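Local coordinates for protein proline dehydrogenase (PDB 3HAZ) that probably oxidizes proline to glutamate in two steps, pairing an FAD-dependent proline dehydrogenase with an NAD-dependent 1-pyrroline-5-carboxylate dehydrogenase, at residues Met339-Lys344 with Arg441-Val446; Thr190-Asp195 with Arg419-Gly424. All coordinates share one frame; numbering follows the deposited sequence.

Interaction 1. Residues Met339-Lys344 with Arg441-Val446; sequences MVRLVK and RTYAPV. With FAD (flavin-adenine dinucleotide), chain C.
Arg-341 and Tyr-443 reach toward each other from opposite directions across the inside of the proline dehydrogenase barrel, with Arg-341 NH2 3.2 Å from Tyr-443 OH. The hydroxyl lies at the guanidinium edge, in its plane, while the two flat groups stand nearly perpendicular, at 89°. The tight part gathers round the flavin in the FAD site, where Arg-341 and Lys-344 both bind the cofactor. Flavin C6 sits over one face of the Arg-341 guanidinium, and Arg-341 NH1 comes within 3.1 Å of flavin N5. Tyr-443 adds CD2, 3.3 Å from the methyl C7M, and Val-343 presses CG2 to 3.5 Å from flavin N1. The extended chain of Lys-344 carries NZ to the diphosphate, hydrogen-bonding O2A at 2.9 Å and, weakly, O1P. The looser part, buried as well, lies away from the flavin: Met-339, bent at chi3 (79°), brings only CE to Arg-441 NH2, at 3.7 Å. Outside the pair, Arg-341 has a salt bridge to Asp-280 and a hydrogen bond to Ser-237 OG, Arg-441 likewise to Glu-416 and Arg-233 O. Strands 338-343 and 440-448 are not sheet neighbours; 390-395 and 416-420 intervene on one way round, while helix 369-384 packs against Leu-342 and Lys-344.

Interaction 2. Residues Thr190-Asp195 with Arg419-Gly424; sequences TRYSFD and RLHGMG. With FAD (flavin-adenine dinucleotide), chain C.
A side-chain contact without hydrogen bonds joins two parts of the proline dehydrogenase beta/alpha (TIM-type) barrel: segment 190-195, which runs into strand 193-196, meets the end of strand 416-420 and the turn that follows it, with strand 440-448 paired between them. Where the contact is partly exposed, the rings of Tyr-192 and His-421 lie obliquely, centroids 4.7 Å apart and planes at 48°. His-421 leads with CE1, which lies 3.6 Å from Tyr-192 OH and also approaches CE1 of the tyrosine. The histidine CG, roughly anti to the backbone N (chi1 -158°), swings the imidazole out from the type II turn Leu-420 to Met-423 to the tyrosine, while His-168 makes an edge-to-face pair with it. Replacing Tyr-192 with an alanine would probably open a gap beside His-421 and take away one of the rings that limit its turning. Deeper in, Asp-195 OD2 meets the methyl CD1 of Leu-420 at 3.7 Å; this carboxylate oxygen finds its polar partner in Tyr-455 OH on helix 452-463. Beside the flavin, Arg-419 CA lies 3.8 Å from FAD C8M. The side chain then spans the turn: Arg-419 NH2 donates to Met-423 O at 2.6 Å, in the guanidinium plane but 38° above the carbonyl plane.

Overall arrangement
Read together, the two contacts follow one barrel from its buried interior toward a partly exposed end. Interaction 1 is wholly buried and rich in charge, its side chains converging on the cofactor from strands that are not adjacent; interaction 2 is partly buried, with an aromatic pair at the edge and an aspartate-leucine contact deeper in. Strand 440-448 holds them together: it lies between the two segments of interaction 2, and backbone hydrogen bonds probably run from Ala-444 N to Ser-193 O and from His-421 N to Tyr-443 O. Both reach the dimethylbenzene end of FAD, but only interaction 1 continues to the diphosphate, where Lys-344 adds hydrogen bonds.

Interaction 1. Residues Met339-Lys344 with Arg441-Val446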
loop_
_atom_site.group_PDB
_atom_site.type_symbol
_atom_site.label_atom_id
_atom_site.label_comp_id
_atom_site.label_asym_id
_atom_site.label_seq_id
_atom_site.Cartn_x
_atom_site.Cartn_y
_atom_site.Cartn_z
ATOM N N MET A 339 -21.956 -39.708 39.176
ATOM C CA MET A 339 -21.338 -38.413 39.393
ATOM C C MET A 339 -20.549 -38.075 38.130
ATOM O O MET A 339 -19.677 -38.836 37.700
ATOM C CB MET A 339 -20.461 -38.446 40.649
ATOM C CG MET A 339 -21.261 -38.737 41.932
ATOM S SD MET A 339 -20.281 -39.104 43.409
ATOM C CE MET A 339 -19.781 -37.450 43.919
ATOM N N VAL A 340 -20.893 -36.949 37.518
ATOM C CA VAL A 340 -20.391 -36.612 36.195
ATOM C C VAL A 340 -19.635 -35.292 36.214
ATOM O O VAL A 340 -20.197 -34.251 36.546
ATOM C CB VAL A 340 -21.546 -36.519 35.195
ATOM C CG1 VAL A 340 -21.023 -36.187 33.812
ATOM C CG2 VAL A 340 -22.334 -37.823 35.193
ATOM N N ARG A 341 -18.356 -35.345 35.863
ATOM C CA ARG A 341 -17.510 -34.162 35.858
ATOM C C ARG A 341 -17.527 -33.453 34.515
ATOM O O ARG A 341 -17.208 -34.048 33.484
ATOM C CB ARG A 341 -16.064 -34.525 36.202
ATOM C CG ARG A 341 -15.157 -33.301 36.276
ATOM C CD ARG A 341 -13.695 -33.680 36.131
ATOM N NE ARG A 341 -13.249 -34.545 37.214
ATOM C CZ ARG A 341 -12.361 -35.517 37.054
ATOM N NH1 ARG A 341 -11.835 -35.746 35.856
ATOM N NH2 ARG A 341 -12.008 -36.260 38.084
ATOM N N LEU A 342 -17.894 -32.178 34.530
ATOM C CA LEU A 342 -17.849 -31.367 33.322
ATOM C C LEU A 342 -16.594 -30.504 33.342
ATOM O O LEU A 342 -16.353 -29.765 34.297
ATOM C CB LEU A 342 -19.092 -30.486 33.206
ATOM C CG LEU A 342 -19.250 -29.737 31.885
ATOM C CD1 LEU A 342 -19.555 -30.717 30.738
ATOM C CD2 LEU A 342 -20.334 -28.663 32.002
ATOM N N VAL A 343 -15.794 -30.611 32.287
ATOM C CA VAL A 343 -14.577 -29.829 32.155
ATOM C C VAL A 343 -14.604 -29.185 30.779
ATOM O O VAL A 343 -15.404 -29.565 29.920
ATOM C CB VAL A 343 -13.322 -30.723 32.209
ATOM C CG1 VAL A 343 -13.337 -31.620 33.449
ATOM C CG2 VAL A 343 -13.225 -31.564 30.930
ATOM N N LYS A 344 -13.724 -28.223 30.553
ATOM C CA LYS A 344 -13.584 -27.678 29.215
ATOM C C LYS A 344 -12.744 -28.625 28.351
ATOM O O LYS A 344 -13.258 -29.200 27.390
ATOM C CB LYS A 344 -13.061 -26.242 29.268
ATOM C CG LYS A 344 -14.123 -25.298 29.850
ATOM C CD LYS A 344 -13.635 -23.875 30.123
ATOM C CE LYS A 344 -14.731 -23.102 30.869
ATOM N NZ LYS A 344 -14.356 -21.699 31.181
ATOM N N ARG A 441 -14.742 -29.829 45.501
ATOM C CA ARG A 441 -13.788 -30.901 45.699
ATOM C C ARG A 441 -12.411 -30.433 45.241
ATOM O O ARG A 441 -12.273 -29.826 44.179
ATOM C CB ARG A 441 -14.217 -32.120 44.874
ATOM C CG ARG A 441 -13.319 -33.343 45.022
ATOM C CD ARG A 441 -13.900 -34.518 44.247
ATOM N NE ARG A 441 -15.310 -34.710 44.567
ATOM C CZ ARG A 441 -15.756 -35.584 45.464
ATOM N NH1 ARG A 441 -14.901 -36.356 46.124
ATOM N NH2 ARG A 441 -17.058 -35.683 45.705
ATOM N N THR A 442 -11.394 -30.708 46.048
ATOM C CA THR A 442 -10.028 -30.357 45.688
ATOM C C THR A 442 -9.240 -31.629 45.398
ATOM O O THR A 442 -9.193 -32.545 46.223
ATOM C CB THR A 442 -9.354 -29.523 46.801
ATOM O OG1 THR A 442 -10.114 -28.328 47.012
ATOM C CG2 THR A 442 -7.935 -29.136 46.420
ATOM N N TYR A 443 -8.656 -31.700 44.206
ATOM C CA TYR A 443 -7.847 -32.852 43.835
ATOM C C TYR A 443 -6.374 -32.526 43.979
ATOM O O TYR A 443 -5.931 -31.419 43.646
ATOM C CB TYR A 443 -8.085 -33.262 42.381
ATOM C CG TYR A 443 -9.384 -33.968 42.078
ATOM C CD1 TYR A 443 -9.439 -35.352 41.976
ATOM C CD2 TYR A 443 -10.546 -33.243 41.825
ATOM C CE1 TYR A 443 -10.627 -36.002 41.660
ATOM C CE2 TYR A 443 -11.735 -33.882 41.500
ATOM C CZ TYR A 443 -11.771 -35.258 41.425
ATOM O OH TYR A 443 -12.955 -35.887 41.112
ATOM N N ALA A 444 -5.618 -33.510 44.447
ATOM C CA ALA A 444 -4.167 -33.410 44.504
ATOM C C ALA A 444 -3.550 -34.363 43.488
ATOM O O ALA A 444 -3.983 -35.514 43.360
ATOM C CB ALA A 444 -3.666 -33.733 45.923
ATOM N N PRO A 445 -2.544 -33.890 42.743
ATOM C CA PRO A 445 -1.833 -34.807 41.849
ATOM C C PRO A 445 -1.043 -35.786 42.701
ATOM O O PRO A 445 -0.311 -35.352 43.597
ATOM C CB PRO A 445 -0.882 -33.884 41.078
ATOM C CG PRO A 445 -1.462 -32.496 41.252
ATOM C CD PRO A 445 -2.058 -32.508 42.620
ATOM N N VAL A 446 -1.211 -37.078 42.446
ATOM C CA VAL A 446 -0.587 -38.111 43.267
ATOM C C VAL A 446 0.059 -39.154 42.379
ATOM O O VAL A 446 -0.617 -39.743 41.541
ATOM C CB VAL A 446 -1.624 -38.844 44.149
ATOM C CG1 VAL A 446 -0.949 -39.969 44.944
ATOM C CG2 VAL A 446 -2.362 -37.869 45.072
HETATM P PA FAD C . -10.393 -21.234 31.252
HETATM O O1A FAD C . -9.129 -20.201 31.190
HETATM O O2A FAD C . -11.675 -20.547 31.405
HETATM O O5B FAD C . -10.435 -22.085 29.867
HETATM C C5B FAD C . -9.264 -22.729 29.457
HETATM C C4B FAD C . -9.582 -23.706 28.317
HETATM O O4B FAD C . -10.569 -23.295 27.223
HETATM C C3B FAD C . -8.806 -24.792 27.877
HETATM O O3B FAD C . -8.236 -25.657 28.845
HETATM C C2B FAD C . -9.568 -25.332 26.694
HETATM O O2B FAD C . -10.335 -26.503 26.902
HETATM C C1B FAD C . -10.312 -24.168 26.143
HETATM N N9A FAD C . -9.677 -23.384 25.099
HETATM C C8A FAD C . -8.517 -22.621 25.177
HETATM N N7A FAD C . -8.333 -22.021 23.960
HETATM C C5A FAD C . -9.400 -22.418 23.122
HETATM C C6A FAD C . -9.743 -22.095 21.693
HETATM N N6A FAD C . -8.887 -21.216 20.905
HETATM N N1A FAD C . -10.824 -22.600 21.140
HETATM C C2A FAD C . -11.675 -23.443 21.881
HETATM N N3A FAD C . -11.345 -23.755 23.252
HETATM C C4A FAD C . -10.217 -23.226 23.828
HETATM N N1 FAD C . -9.714 -32.020 30.919
HETATM C C2 FAD C . -9.800 -33.125 30.107
HETATM O O2 FAD C . -9.629 -32.986 28.747
HETATM N N3 FAD C . -10.018 -34.421 30.687
HETATM C C4 FAD C . -10.145 -34.558 32.040
HETATM O O4 FAD C . -10.425 -35.812 32.598
HETATM C C4X FAD C . -10.061 -33.402 32.891
HETATM N N5 FAD C . -10.207 -33.534 34.373
HETATM C C5X FAD C . -10.115 -32.384 35.195
HETATM C C6 FAD C . -10.250 -32.519 36.653
HETATM C C7 FAD C . -10.163 -31.368 37.471
HETATM C C7M FAD C . -10.282 -31.523 38.978
HETATM C C8 FAD C . -9.944 -30.034 36.865
HETATM C C8M FAD C . -9.840 -28.767 37.730
HETATM C C9 FAD C . -9.815 -29.910 35.471
HETATM C C9A FAD C . -9.895 -31.105 34.612
HETATM N N10 FAD C . -9.761 -30.984 33.158
HETATM C C10 FAD C . -9.855 -32.163 32.327
HETATM C "C1'" FAD C . -9.705 -29.654 32.471
HETATM C "C2'" FAD C . -8.290 -29.081 32.202
HETATM O "O2'" FAD C . -7.325 -29.773 32.987
HETATM C "C3'" FAD C . -8.305 -27.566 32.466
HETATM O "O3'" FAD C . -8.264 -27.316 33.867
HETATM C "C4'" FAD C . -9.565 -26.852 31.859
HETATM O "O4'" FAD C . -9.902 -27.160 30.550
HETATM C "C5'" FAD C . -9.537 -25.319 32.102
HETATM O "O5'" FAD C . -10.830 -24.734 32.084
HETATM P P FAD C . -11.079 -23.394 33.030
HETATM O O1P FAD C . -12.687 -22.958 32.961
HETATM O O2P FAD C . -10.638 -23.670 34.402
HETATM O O3P FAD C . -10.059 -22.243 32.481
#

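Interaction 2. Residues Thr190-Asp195 with Arg419-Gly424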
loop_
_atom_site.group_PDB
_atom_site.type_symbol
_atom_site.label_atom_id
_atom_site.label_comp_id
_atom_site.label_asym_id
_atom_site.label_seq_id
_atom_site.Cartn_x
_atom_site.Cartn_y
_atom_site.Cartn_z
ATOM N N THR A 190 -8.689 -37.537 54.471
ATOM C CA THR A 190 -7.920 -36.724 53.531
ATOM C C THR A 190 -8.794 -35.578 53.038
ATOM O O THR A 190 -9.956 -35.786 52.686
ATOM C CB THR A 190 -7.426 -37.551 52.317
ATOM O OG1 THR A 190 -6.531 -38.578 52.763
ATOM C CG2 THR A 190 -6.695 -36.664 51.325
ATOM N N ARG A 191 -8.244 -34.369 53.033
ATOM C CA ARG A 191 -8.986 -33.199 52.571
ATOM C C ARG A 191 -8.944 -33.080 51.051
ATOM O O ARG A 191 -9.397 -32.080 50.491
ATOM C CB ARG A 191 -8.439 -31.911 53.198
ATOM C CG ARG A 191 -8.769 -31.733 54.666
ATOM C CD ARG A 191 -8.754 -30.259 55.055
ATOM N NE ARG A 191 -10.037 -29.608 54.800
ATOM C CZ ARG A 191 -10.999 -29.473 55.710
ATOM N NH1 ARG A 191 -10.820 -29.945 56.937
ATOM N NH2 ARG A 191 -12.138 -28.868 55.398
ATOM N N TYR A 192 -8.401 -34.096 50.388
ATOM C CA TYR A 192 -8.219 -34.041 48.939
ATOM C C TYR A 192 -8.585 -35.342 48.244
ATOM O O TYR A 192 -8.384 -36.428 48.785
ATOM C CB TYR A 192 -6.770 -33.678 48.605
ATOM C CG TYR A 192 -6.276 -32.473 49.361
ATOM C CD1 TYR A 192 -6.750 -31.203 49.063
ATOM C CD2 TYR A 192 -5.349 -32.603 50.385
ATOM C CE1 TYR A 192 -6.309 -30.091 49.762
ATOM C CE2 TYR A 192 -4.901 -31.498 51.089
ATOM C CZ TYR A 192 -5.384 -30.244 50.771
ATOM O OH TYR A 192 -4.942 -29.142 51.467
ATOM N N SER A 193 -9.114 -35.223 47.033
ATOM C CA SER A 193 -9.275 -36.373 46.168
ATOM C C SER A 193 -8.007 -36.507 45.320
ATOM O O SER A 193 -7.210 -35.568 45.231
ATOM C CB SER A 193 -10.521 -36.219 45.299
ATOM O OG SER A 193 -11.679 -36.103 46.113
ATOM N N PHE A 194 -7.821 -37.669 44.706
ATOM C CA PHE A 194 -6.556 -37.996 44.059
ATOM C C PHE A 194 -6.679 -37.918 42.548
ATOM O O PHE A 194 -7.448 -38.662 41.938
ATOM C CB PHE A 194 -6.098 -39.413 44.439
ATOM C CG PHE A 194 -5.635 -39.563 45.872
ATOM C CD1 PHE A 194 -5.807 -38.541 46.800
ATOM C CD2 PHE A 194 -5.057 -40.756 46.298
ATOM C CE1 PHE A 194 -5.389 -38.696 48.128
ATOM C CE2 PHE A 194 -4.648 -40.924 47.623
ATOM C CZ PHE A 194 -4.812 -39.886 48.535
ATOM N N ASP A 195 -5.912 -37.015 41.957
ATOM C CA ASP A 195 -5.714 -36.989 40.518
ATOM C C ASP A 195 -4.430 -37.772 40.252
ATOM O O ASP A 195 -3.325 -37.243 40.377
ATOM C CB ASP A 195 -5.594 -35.545 40.029
ATOM C CG ASP A 195 -5.419 -35.442 38.522
ATOM O OD1 ASP A 195 -5.760 -36.407 37.804
ATOM O OD2 ASP A 195 -4.947 -34.382 38.057
ATOM N N ARG A 419 -11.643 -28.328 41.646
ATOM C CA ARG A 419 -10.437 -27.591 41.334
ATOM C C ARG A 419 -9.220 -28.464 41.596
ATOM O O ARG A 419 -9.298 -29.458 42.319
ATOM C CB ARG A 419 -10.349 -26.341 42.199
ATOM C CG ARG A 419 -10.036 -26.633 43.669
ATOM C CD ARG A 419 -9.731 -25.350 44.425
ATOM N NE ARG A 419 -9.167 -25.608 45.742
ATOM C CZ ARG A 419 -7.885 -25.450 46.054
ATOM N NH1 ARG A 419 -7.473 -25.718 47.282
ATOM N NH2 ARG A 419 -7.015 -25.028 45.138
ATOM N N LEU A 420 -8.090 -28.065 41.029
ATOM C CA LEU A 420 -6.832 -28.759 41.248
ATOM C C LEU A 420 -6.006 -28.023 42.301
ATOM O O LEU A 420 -5.870 -26.800 42.255
ATOM C CB LEU A 420 -6.050 -28.853 39.937
ATOM C CG LEU A 420 -4.976 -29.937 39.869
ATOM C CD1 LEU A 420 -5.599 -31.317 40.049
ATOM C CD2 LEU A 420 -4.222 -29.855 38.548
ATOM N N HIS A 421 -5.470 -28.767 43.260
ATOM C CA HIS A 421 -4.609 -28.178 44.275
ATOM C C HIS A 421 -3.597 -27.246 43.598
ATOM O O HIS A 421 -2.997 -27.597 42.586
ATOM C CB HIS A 421 -3.913 -29.283 45.079
ATOM C CG HIS A 421 -3.446 -28.848 46.433
ATOM N ND1 HIS A 421 -4.214 -28.067 47.270
ATOM C CD2 HIS A 421 -2.292 -29.091 47.099
ATOM C CE1 HIS A 421 -3.549 -27.838 48.389
ATOM N NE2 HIS A 421 -2.380 -28.449 48.311
ATOM N N GLY A 422 -3.436 -26.041 44.133
ATOM C CA GLY A 422 -2.547 -25.061 43.530
ATOM C C GLY A 422 -3.216 -24.138 42.522
ATOM O O GLY A 422 -2.564 -23.274 41.932
ATOM N N MET A 423 -4.517 -24.319 42.315
ATOM C CA MET A 423 -5.291 -23.414 41.463
ATOM C C MET A 423 -6.680 -23.180 42.051
ATOM O O MET A 423 -7.206 -24.034 42.760
ATOM C CB MET A 423 -5.437 -23.982 40.050
ATOM C CG MET A 423 -4.123 -24.348 39.363
ATOM S SD MET A 423 -4.395 -24.963 37.685
ATOM C CE MET A 423 -4.916 -23.460 36.862
ATOM N N GLY A 424 -7.279 -22.030 41.741
ATOM C CA GLY A 424 -8.629 -21.733 42.182
ATOM C C GLY A 424 -8.826 -21.566 43.681
ATOM O O GLY A 424 -9.956 -21.498 44.157
HETATM P PA FAD C . -10.393 -21.234 31.252
HETATM O O1A FAD C . -9.129 -20.201 31.190
HETATM O O2A FAD C . -11.675 -20.547 31.405
HETATM O O5B FAD C . -10.435 -22.085 29.867
HETATM C C5B FAD C . -9.264 -22.729 29.457
HETATM C C4B FAD C . -9.582 -23.706 28.317
HETATM O O4B FAD C . -10.569 -23.295 27.223
HETATM C C3B FAD C . -8.806 -24.792 27.877
HETATM O O3B FAD C . -8.236 -25.657 28.845
HETATM C C2B FAD C . -9.568 -25.332 26.694
HETATM O O2B FAD C . -10.335 -26.503 26.902
HETATM C C1B FAD C . -10.312 -24.168 26.143
HETATM N N9A FAD C . -9.677 -23.384 25.099
HETATM C C8A FAD C . -8.517 -22.621 25.177
HETATM N N7A FAD C . -8.333 -22.021 23.960
HETATM C C5A FAD C . -9.400 -22.418 23.122
HETATM C C6A FAD C . -9.743 -22.095 21.693
HETATM N N6A FAD C . -8.887 -21.216 20.905
HETATM N N1A FAD C . -10.824 -22.600 21.140
HETATM C C2A FAD C . -11.675 -23.443 21.881
HETATM N N3A FAD C . -11.345 -23.755 23.252
HETATM C C4A FAD C . -10.217 -23.226 23.828
HETATM N N1 FAD C . -9.714 -32.020 30.919
HETATM C C2 FAD C . -9.800 -33.125 30.107
HETATM O O2 FAD C . -9.629 -32.986 28.747
HETATM N N3 FAD C . -10.018 -34.421 30.687
HETATM C C4 FAD C . -10.145 -34.558 32.040
HETATM O O4 FAD C . -10.425 -35.812 32.598
HETATM C C4X FAD C . -10.061 -33.402 32.891
HETATM N N5 FAD C . -10.207 -33.534 34.373
HETATM C C5X FAD C . -10.115 -32.384 35.195
HETATM C C6 FAD C . -10.250 -32.519 36.653
HETATM C C7 FAD C . -10.163 -31.368 37.471
HETATM C C7M FAD C . -10.282 -31.523 38.978
HETATM C C8 FAD C . -9.944 -30.034 36.865
HETATM C C8M FAD C . -9.840 -28.767 37.730
HETATM C C9 FAD C . -9.815 -29.910 35.471
HETATM C C9A FAD C . -9.895 -31.105 34.612
HETATM N N10 FAD C . -9.761 -30.984 33.158
HETATM C C10 FAD C . -9.855 -32.163 32.327
HETATM C "C1'" FAD C . -9.705 -29.654 32.471
HETATM C "C2'" FAD C . -8.290 -29.081 32.202
HETATM O "O2'" FAD C . -7.325 -29.773 32.987
HETATM C "C3'" FAD C . -8.305 -27.566 32.466
HETATM O "O3'" FAD C . -8.264 -27.316 33.867
HETATM C "C4'" FAD C . -9.565 -26.852 31.859
HETATM O "O4'" FAD C . -9.902 -27.160 30.550
HETATM C "C5'" FAD C . -9.537 -25.319 32.102
HETATM O "O5'" FAD C . -10.830 -24.734 32.084
HETATM P P FAD C . -11.079 -23.394 33.030
HETATM O O1P FAD C . -12.687 -22.958 32.961
HETATM O O2P FAD C . -10.638 -23.670 34.402
HETATM O O3P FAD C . -10.059 -22.243 32.481
#